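Local coordinates for protein cysteine protease (Listeria monocytogenes, PDB 5HU4) that anchors surface proteins to the bacterial cell wall, cleaving their C-terminal sorting signal and passing them on through a thioester intermediate, at residues Gly60-Val65 / Leu108-Lys113; Lys88-Thr93 / Arg120-Gly125. All blocks are in the same frame, centred on the assembly; numbering follows the deposited sequence.

Overall arrangement
Both contacts lie in the beta-barrel domain of a class A sortase. From the N terminus, the chain first reaches 60-65, in the loop between strands 44-48 and 70-74. It then runs through strand 78-91, which supplies 88-93. Strand 105-111 follows and carries 108-113, closing contact 1. Last comes strand 119-132, where 120-125 closes contact 2. The segments alternate, and the two contacts cross rather than nest. Strand 119-132 lies between strands 78-91 and 105-111 in the sheet. The contacts also meet directly: Thr110 pairs with Phe121, and Phe121 packs on Met63. Together they tie the loop and three adjacent strands together beside the active-site cysteine.

Contact 1: residues Gly60-Val65 / Leu108-Lys113; sequences GPIMKV and LITCDK
The end of the strand that carries the active-site cysteine of the sortase barrel is covered here by a short 3-10 turn, residues 61-63. Ile62 and Met63 come down from the turn onto Leu108, Thr110 and the chain at Cys111 and Asp112. The CD1 of Ile62 packs against CB of Leu108 at 3.7 Å. Its CG1 meets the methyl CG2 of Thr110 at 3.9 Å, the two side chains reaching tip to tip. With chi1 at 79°, Ile62 CG1 turns toward the strand, and the extended chi2 (164°) carries CD1 on to Leu108. Thr110 gives only its methyl to this apolar patch. Its OG1 turns elsewhere and is hydrogen-bonded with Gly49 O.

Met63 works further along. Its chain bends at chi2 and chi3 and lies over the backbone beyond Thr110. The sulfur SD is 3.8 Å from Asp112 CA and 3.9 Å from Cys111 O. The terminal CE is 3.7 Å from Asp112 O. These are van der Waals contacts. Cys111 forms the acyl-thioester intermediate. Its CB points away from the turn, and its side chain is about 5 Å from that of His50.

The 3-10 turn lies between strand 105-111 and Val14 of strand 14-19, which Ile62 touches. Just after it, Val65 touches Val9 of strand 3-9, while Met63 reaches Phe121 on strand 119-132.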
loop_
_atom_site.group_PDB
_atom_site.type_symbol
_atom_site.label_atom_id
_atom_site.label_comp_id
_atom_site.label_asym_id
_atom_site.label_seq_id
_atom_site.Cartn_x
_atom_site.Cartn_y
_atom_site.Cartn_z
ATOM N N GLY A 60 9.763 1.318 2.327
ATOM C CA GLY A 60 10.917 0.601 2.840
ATOM C C GLY A 60 10.599 -0.446 3.899
ATOM O O GLY A 60 11.018 -1.596 3.768
ATOM N N PRO A 61 9.861 -0.060 4.957
ATOM C CA PRO A 61 9.594 -1.001 6.055
ATOM C C PRO A 61 8.694 -2.194 5.714
ATOM O O PRO A 61 8.635 -3.127 6.515
ATOM C CB PRO A 61 8.907 -0.120 7.105
ATOM C CG PRO A 61 9.353 1.260 6.796
ATOM C CD PRO A 61 9.435 1.307 5.307
ATOM N N ILE A 62 8.010 -2.185 4.572
ATOM C CA ILE A 62 7.104 -3.289 4.257
ATOM C C ILE A 62 7.882 -4.522 3.799
ATOM O O ILE A 62 7.296 -5.574 3.542
ATOM C CB ILE A 62 6.064 -2.908 3.178
ATOM C CG1 ILE A 62 6.680 -2.956 1.780
ATOM C CG2 ILE A 62 5.454 -1.546 3.479
ATOM C CD1 ILE A 62 5.653 -2.972 0.670
ATOM N N MET A 63 9.202 -4.387 3.704
ATOM C CA MET A 63 10.076 -5.531 3.478
ATOM C C MET A 63 9.978 -6.500 4.650
ATOM O O MET A 63 10.152 -7.710 4.489
ATOM C CB MET A 63 11.527 -5.078 3.294
ATOM C CG MET A 63 11.784 -4.254 2.045
ATOM S SD MET A 63 12.009 -5.266 0.568
ATOM C CE MET A 63 13.264 -6.415 1.128
ATOM N N LYS A 64 9.698 -5.955 5.831
ATOM C CA LYS A 64 9.656 -6.738 7.058
ATOM C C LYS A 64 8.230 -7.070 7.488
ATOM O O LYS A 64 7.998 -7.467 8.629
ATOM C CB LYS A 64 10.377 -5.991 8.182
ATOM N N VAL A 65 7.277 -6.900 6.578
ATOM C CA VAL A 65 5.893 -7.250 6.874
ATOM C C VAL A 65 5.710 -8.758 6.748
ATOM O O VAL A 65 6.299 -9.397 5.872
ATOM C CB VAL A 65 4.902 -6.497 5.948
ATOM C CG1 VAL A 65 3.948 -7.456 5.238
ATOM C CG2 VAL A 65 4.125 -5.467 6.744
ATOM N N LEU A 108 0.809 -4.278 -2.218
ATOM C CA LEU A 108 1.866 -3.315 -1.937
ATOM C C LEU A 108 3.144 -3.683 -2.685
ATOM O O LEU A 108 3.630 -4.809 -2.583
ATOM C CB LEU A 108 2.135 -3.233 -0.434
ATOM C CG LEU A 108 0.908 -2.972 0.443
ATOM C CD1 LEU A 108 1.323 -2.667 1.873
ATOM C CD2 LEU A 108 0.071 -1.840 -0.133
ATOM N N ILE A 109 3.682 -2.727 -3.436
ATOM C CA ILE A 109 4.846 -2.985 -4.275
ATOM C C ILE A 109 5.980 -2.001 -4.007
ATOM O O ILE A 109 5.780 -0.785 -4.020
ATOM C CB ILE A 109 4.480 -2.924 -5.772
ATOM C CG1 ILE A 109 3.309 -3.861 -6.076
ATOM C CG2 ILE A 109 5.687 -3.272 -6.633
ATOM C CD1 ILE A 109 2.888 -3.863 -7.525
ATOM N N THR A 110 7.171 -2.539 -3.764
ATOM C CA THR A 110 8.362 -1.721 -3.581
ATOM C C THR A 110 9.596 -2.456 -4.091
ATOM O O THR A 110 9.575 -3.675 -4.266
ATOM C CB THR A 110 8.571 -1.338 -2.101
ATOM O OG1 THR A 110 9.530 -0.277 -2.008
ATOM C CG2 THR A 110 9.053 -2.535 -1.293
ATOM N N CYS A 111 10.666 -1.709 -4.340
ATOM C CA CYS A 111 11.929 -2.311 -4.749
ATOM C C CYS A 111 12.516 -3.097 -3.584
ATOM O O CYS A 111 12.327 -2.727 -2.425
ATOM C CB CYS A 111 12.911 -1.241 -5.230
ATOM S SG CYS A 111 12.237 -0.107 -6.467
ATOM N N ASP A 112 13.220 -4.184 -3.886
ATOM C CA ASP A 112 13.791 -5.016 -2.834
ATOM C C ASP A 112 15.080 -4.403 -2.291
ATOM O O ASP A 112 15.616 -4.858 -1.280
ATOM C CB ASP A 112 14.046 -6.437 -3.345
ATOM C CG ASP A 112 15.237 -6.521 -4.278
ATOM O OD1 ASP A 112 15.367 -5.651 -5.163
ATOM O OD2 ASP A 112 16.044 -7.462 -4.126
ATOM N N LYS A 113 15.575 -3.374 -2.976
ATOM C CA LYS A 113 16.766 -2.645 -2.545
ATOM C C LYS A 113 16.570 -1.141 -2.733
ATOM O O LYS A 113 15.742 -0.719 -3.540
ATOM C CB LYS A 113 18.008 -3.105 -3.321
ATOM C CG LYS A 113 18.055 -4.586 -3.657
ATOM C CD LYS A 113 19.233 -4.914 -4.561
ATOM C CE LYS A 113 20.399 -5.469 -3.761
ATOM N NZ LYS A 113 19.988 -6.630 -2.922
#

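Contact 2: residues Lys88-Thr93 / Arg120-Gly125; sequences KTIDET and RFVAVG
Arg120 bends at chi2 (-73°) and Glu92 extends beyond a CG set between its backbone N and carbonyl carbon (chi1 57°), and this brings their charged ends together. The OE1 of Glu92 forms a salt bridge with NH2 of Arg120 at 2.7 Å. The carboxylate and guanidinium planes are turned 77° apart, so one oxygen meets one nitrogen instead of forming a flat paired bridge. The CB of Glu92 also covers one guanidinium face, 3.8 Å above its centre. Arg120 NH1 forms a hydrogen bond with Thr117 O. Glu92 and Thr117 probably fix the guanidinium between them. The arginine side chain lies about 4 Å from that of Cys111, the residue of the thioester intermediate.

Behind this bridge the strands pair antiparallel. Lys88 with Val122 and Ile90 with Arg120 are hydrogen-bonded pairs, each with two bonds. Arg120 N to Ile90 O is 2.6 Å and nearly straight. Thr89 and Phe121 form the non-hydrogen-bonded pair between them, on the other face of the sheet. Lys88 O lies over a face of the Phe121 ring. On the face of Val122, Ile90 CD1 packs against Val122 CG2 at 3.7 Å. The Lys88 chain runs alongside Val122, its CG 3.8 Å from CB, and its NZ forms a salt bridge with Glu86 OE2.

Around Glu92 the chain makes an Asx turn, Asp91 OD1 accepting from Thr93 N. Across the sheet from strand 78-91, segment 120-125 borders strand 105-111, where Val122 touches Thr107 and Arg120 touches Cys111.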
loop_
_atom_site.group_PDB
_atom_site.type_symbol
_atom_site.label_atom_id
_atom_site.label_comp_id
_atom_site.label_asym_id
_atom_site.label_seq_id
_atom_site.Cartn_x
_atom_site.Cartn_y
_atom_site.Cartn_z
ATOM N N LYS A 88 6.256 -11.811 -1.278
ATOM C CA LYS A 88 7.095 -12.414 -2.303
ATOM C C LYS A 88 8.017 -11.411 -2.984
ATOM O O LYS A 88 7.787 -10.202 -2.937
ATOM C CB LYS A 88 6.221 -13.102 -3.354
ATOM C CG LYS A 88 5.281 -12.157 -4.088
ATOM C CD LYS A 88 4.343 -12.911 -5.016
ATOM C CE LYS A 88 3.256 -11.998 -5.562
ATOM N NZ LYS A 88 2.178 -12.762 -6.246
ATOM N N THR A 89 9.066 -11.930 -3.611
ATOM C CA THR A 89 9.961 -11.124 -4.428
ATOM C C THR A 89 9.831 -11.545 -5.886
ATOM O O THR A 89 9.975 -12.722 -6.214
ATOM C CB THR A 89 11.426 -11.259 -3.978
ATOM O OG1 THR A 89 11.537 -10.912 -2.592
ATOM C CG2 THR A 89 12.323 -10.345 -4.801
ATOM N N ILE A 90 9.548 -10.583 -6.758
ATOM C CA ILE A 90 9.361 -10.869 -8.176
ATOM C C ILE A 90 10.228 -9.969 -9.049
ATOM O O ILE A 90 10.792 -8.984 -8.573
ATOM C CB ILE A 90 7.890 -10.691 -8.602
ATOM C CG1 ILE A 90 7.466 -9.228 -8.452
ATOM C CG2 ILE A 90 6.981 -11.594 -7.783
ATOM C CD1 ILE A 90 6.107 -8.921 -9.046
ATOM N N ASP A 91 10.332 -10.316 -10.329
ATOM C CA ASP A 91 11.003 -9.460 -11.297
ATOM C C ASP A 91 10.050 -8.344 -11.712
ATOM O O ASP A 91 8.835 -8.542 -11.738
ATOM C CB ASP A 91 11.463 -10.266 -12.514
ATOM C CG ASP A 91 12.365 -9.469 -13.437
ATOM O OD1 ASP A 91 11.845 -8.832 -14.378
ATOM O OD2 ASP A 91 13.595 -9.478 -13.222
ATOM N N GLU A 92 10.599 -7.175 -12.034
ATOM C CA GLU A 92 9.785 -6.000 -12.338
ATOM C C GLU A 92 8.924 -6.196 -13.581
ATOM O O GLU A 92 7.912 -5.517 -13.759
ATOM C CB GLU A 92 10.676 -4.769 -12.513
ATOM C CG GLU A 92 11.747 -4.925 -13.581
ATOM C CD GLU A 92 12.571 -3.665 -13.766
ATOM O OE1 GLU A 92 12.427 -2.731 -12.947
ATOM O OE2 GLU A 92 13.362 -3.607 -14.730
ATOM N N THR A 93 9.330 -7.126 -14.439
ATOM C CA THR A 93 8.597 -7.389 -15.672
ATOM C C THR A 93 7.257 -8.079 -15.413
ATOM O O THR A 93 6.336 -7.972 -16.221
ATOM C CB THR A 93 9.429 -8.249 -16.644
ATOM O OG1 THR A 93 10.051 -9.318 -15.923
ATOM C CG2 THR A 93 10.504 -7.406 -17.316
ATOM N N ARG A 120 11.322 -6.727 -7.358
ATOM C CA ARG A 120 10.333 -6.046 -6.533
ATOM C C ARG A 120 9.875 -6.930 -5.383
ATOM O O ARG A 120 9.718 -8.141 -5.549
ATOM C CB ARG A 120 9.123 -5.635 -7.376
ATOM C CG ARG A 120 9.439 -4.713 -8.538
ATOM C CD ARG A 120 9.772 -3.312 -8.060
ATOM N NE ARG A 120 10.213 -2.458 -9.158
ATOM C CZ ARG A 120 11.464 -2.396 -9.599
ATOM N NH1 ARG A 120 12.409 -3.136 -9.034
ATOM N NH2 ARG A 120 11.775 -1.589 -10.605
ATOM N N PHE A 121 9.664 -6.328 -4.217
ATOM C CA PHE A 121 9.035 -7.039 -3.112
ATOM C C PHE A 121 7.538 -6.762 -3.140
ATOM O O PHE A 121 7.114 -5.612 -3.273
ATOM C CB PHE A 121 9.633 -6.626 -1.767
ATOM C CG PHE A 121 9.044 -7.360 -0.591
ATOM C CD1 PHE A 121 7.949 -6.848 0.089
ATOM C CD2 PHE A 121 9.585 -8.564 -0.167
ATOM C CE1 PHE A 121 7.405 -7.525 1.166
ATOM C CE2 PHE A 121 9.044 -9.242 0.911
ATOM C CZ PHE A 121 7.955 -8.720 1.578
ATOM N N VAL A 122 6.740 -7.818 -3.017
ATOM C CA VAL A 122 5.291 -7.684 -3.092
ATOM C C VAL A 122 4.608 -8.240 -1.848
ATOM O O VAL A 122 4.929 -9.336 -1.387
ATOM C CB VAL A 122 4.727 -8.399 -4.335
ATOM C CG1 VAL A 122 3.232 -8.155 -4.456
ATOM C CG2 VAL A 122 5.443 -7.926 -5.587
ATOM N N ALA A 123 3.668 -7.471 -1.308
ATOM C CA ALA A 123 2.857 -7.918 -0.184
ATOM C C ALA A 123 1.376 -7.839 -0.545
ATOM O O ALA A 123 0.860 -6.764 -0.859
ATOM C CB ALA A 123 3.152 -7.085 1.053
ATOM N N VAL A 124 0.700 -8.983 -0.502
ATOM C CA VAL A 124 -0.720 -9.049 -0.828
ATOM C C VAL A 124 -1.555 -9.281 0.428
ATOM O O VAL A 124 -1.230 -10.137 1.253
ATOM C CB VAL A 124 -1.012 -10.167 -1.852
ATOM C CG1 VAL A 124 -2.512 -10.403 -1.992
ATOM C CG2 VAL A 124 -0.388 -9.831 -3.199
ATOM N N GLY A 125 -2.626 -8.506 0.572
ATOM C CA GLY A 125 -3.525 -8.659 1.700
ATOM C C GLY A 125 -4.975 -8.756 1.267
ATOM O O GLY A 125 -5.446 -7.946 0.470
#